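Local coordinates for protein CdiI (Burkholderia pseudomallei 1026a, PDB 4G6V) that is the immunity protein of a contact-dependent growth inhibition system, probably neutralising its partner CdiA-CT tRNase toxin by binding to it, at residues E29-K34 / S79-D84. Numbering follows the deposited sequence.
Sequences ELFEGK and SKILVD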
loop_
_atom_site.group_PDB
_atom_site.type_symbol
_atom_site.label_atom_id
_atom_site.label_comp_id
_atom_site.label_asym_id
_atom_site.label_seq_id
_atom_site.Cartn_x
_atom_site.Cartn_y
_atom_site.Cartn_z
ATOM N N GLU B 29 -0.922 20.052 -7.108
ATOM C CA GLU B 29 -1.303 20.114 -5.702
ATOM C C GLU B 29 -1.216 18.726 -5.071
ATOM O O GLU B 29 -0.469 18.508 -4.105
ATOM C CB GLU B 29 -2.704 20.705 -5.530
ATOM C CG GLU B 29 -3.831 19.882 -6.143
ATOM C CD GLU B 29 -4.091 20.219 -7.610
ATOM O OE1 GLU B 29 -5.209 19.908 -8.102
ATOM O OE2 GLU B 29 -3.178 20.795 -8.263
ATOM N N LEU B 30 -1.955 17.783 -5.646
ATOM C CA LEU B 30 -1.988 16.423 -5.135
ATOM C C LEU B 30 -0.655 15.704 -5.319
ATOM O O LEU B 30 -0.157 15.020 -4.428
ATOM C CB LEU B 30 -3.071 15.649 -5.867
ATOM C CG LEU B 30 -4.463 16.266 -5.857
ATOM C CD1 LEU B 30 -5.281 15.601 -6.936
ATOM C CD2 LEU B 30 -5.131 16.133 -4.457
ATOM N N PHE B 31 -0.068 15.869 -6.490
ATOM C CA PHE B 31 0.984 14.960 -6.899
ATOM C C PHE B 31 2.415 15.436 -6.632
ATOM O O PHE B 31 3.387 14.733 -6.939
ATOM C CB PHE B 31 0.751 14.566 -8.349
ATOM C CG PHE B 31 -0.551 13.863 -8.574
ATOM C CD1 PHE B 31 -0.898 12.763 -7.808
ATOM C CD2 PHE B 31 -1.433 14.301 -9.548
ATOM C CE1 PHE B 31 -2.088 12.099 -8.014
ATOM C CE2 PHE B 31 -2.626 13.644 -9.764
ATOM C CZ PHE B 31 -2.955 12.543 -8.991
ATOM N N GLU B 32 2.547 16.616 -6.034
ATOM C CA GLU B 32 3.830 16.999 -5.445
ATOM C C GLU B 32 3.720 16.930 -3.920
ATOM O O GLU B 32 3.396 17.939 -3.279
ATOM C CB GLU B 32 4.243 18.395 -5.904
ATOM N N GLY B 33 3.946 15.742 -3.344
ATOM C CA GLY B 33 3.916 15.592 -1.885
ATOM C C GLY B 33 2.742 14.880 -1.200
ATOM O O GLY B 33 2.956 13.936 -0.430
ATOM N N LYS B 34 1.513 15.342 -1.446
ATOM C CA LYS B 34 0.313 14.711 -0.868
ATOM C C LYS B 34 0.131 13.250 -1.331
ATOM O O LYS B 34 -0.140 12.355 -0.528
ATOM C CB LYS B 34 -0.952 15.555 -1.172
ATOM N N SER B 79 -8.634 9.098 -7.621
ATOM C CA SER B 79 -9.003 7.988 -8.497
ATOM C C SER B 79 -9.664 8.479 -9.766
ATOM O O SER B 79 -9.342 8.026 -10.865
ATOM C CB SER B 79 -9.927 7.021 -7.778
ATOM O OG SER B 79 -9.209 6.353 -6.765
ATOM N N LYS B 80 -10.597 9.410 -9.610
ATOM C CA LYS B 80 -11.321 9.968 -10.747
ATOM C C LYS B 80 -10.377 10.734 -11.690
ATOM O O LYS B 80 -10.425 10.543 -12.901
ATOM C CB LYS B 80 -12.473 10.847 -10.254
ATOM C CG LYS B 80 -13.035 11.748 -11.310
ATOM C CD LYS B 80 -13.352 13.125 -10.753
ATOM C CE LYS B 80 -12.987 14.230 -11.751
ATOM N NZ LYS B 80 -13.686 14.098 -13.067
ATOM N N ILE B 81 -9.504 11.573 -11.126
ATOM C CA ILE B 81 -8.501 12.311 -11.899
ATOM C C ILE B 81 -7.662 11.364 -12.761
ATOM O O ILE B 81 -7.265 11.700 -13.891
ATOM C CB ILE B 81 -7.580 13.140 -10.960
ATOM C CG1 ILE B 81 -8.296 14.403 -10.481
ATOM C CG2 ILE B 81 -6.275 13.532 -11.633
ATOM C CD1 ILE B 81 -7.562 15.136 -9.362
ATOM N N LEU B 82 -7.399 10.177 -12.224
ATOM C CA LEU B 82 -6.612 9.177 -12.942
ATOM C C LEU B 82 -7.409 8.512 -14.092
ATOM O O LEU B 82 -6.927 8.413 -15.205
ATOM C CB LEU B 82 -6.006 8.147 -11.968
ATOM C CG LEU B 82 -4.928 8.609 -10.961
ATOM C CD1 LEU B 82 -4.408 7.440 -10.134
ATOM C CD2 LEU B 82 -3.736 9.328 -11.635
ATOM N N VAL B 83 -8.634 8.083 -13.823
ATOM C CA VAL B 83 -9.520 7.540 -14.859
ATOM C C VAL B 83 -9.640 8.506 -16.057
ATOM O O VAL B 83 -9.736 8.083 -17.223
ATOM C CB VAL B 83 -10.955 7.260 -14.276
ATOM C CG1 VAL B 83 -11.952 6.917 -15.378
ATOM C CG2 VAL B 83 -10.949 6.174 -13.198
ATOM N N ASP B 84 -9.634 9.805 -15.759
ATOM C CA ASP B 84 -9.857 10.842 -16.765
ATOM C C ASP B 84 -8.589 11.207 -17.543
ATOM O O ASP B 84 -8.676 11.647 -18.685
ATOM C CB ASP B 84 -10.476 12.094 -16.131
#
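Leu30 and Ile81 meet tip to tip, CD1 of Leu30 lying 3.4 Å from CD1 of Ile81, in a contact that shows how two helices can be joined by the ends of apolar side chains while their backbones stay well apart. The segment axes come no closer than 12.7 Å, so a few side chains must bridge the distance; their N-to-C directions make an angle of 117°.

Ile81 does so with both its branches. Its CG1 stands opposite the carbonyl carbon (chi1 -77°) and carries CD1 out to Leu30, whereas CG2, trans to the backbone N, comes up to the edge of the Phe31 ring, near the ring plane, 4.1 Å from CE2. The side chains of Phe31 and Ile81 run alongside each other in opposite senses. Within its own helix, Leu30 sets its CB over the centre of one face of the Phe31 ring. Leu82 adds a second aliphatic neighbour, its CD2 4.2 Å from CZ of Phe31.

The four touching residues are buried, and their surroundings continue the apolar layer: Leu30 also packs on Leu74, and Leu82 reaches Cys7 and Ile93 on the central strands. The arrangement is that of an alpha+beta fold in which helix 75-84 lies against an antiparallel sheet and touches helix 28-34 through the ends of aliphatic and aromatic side chains.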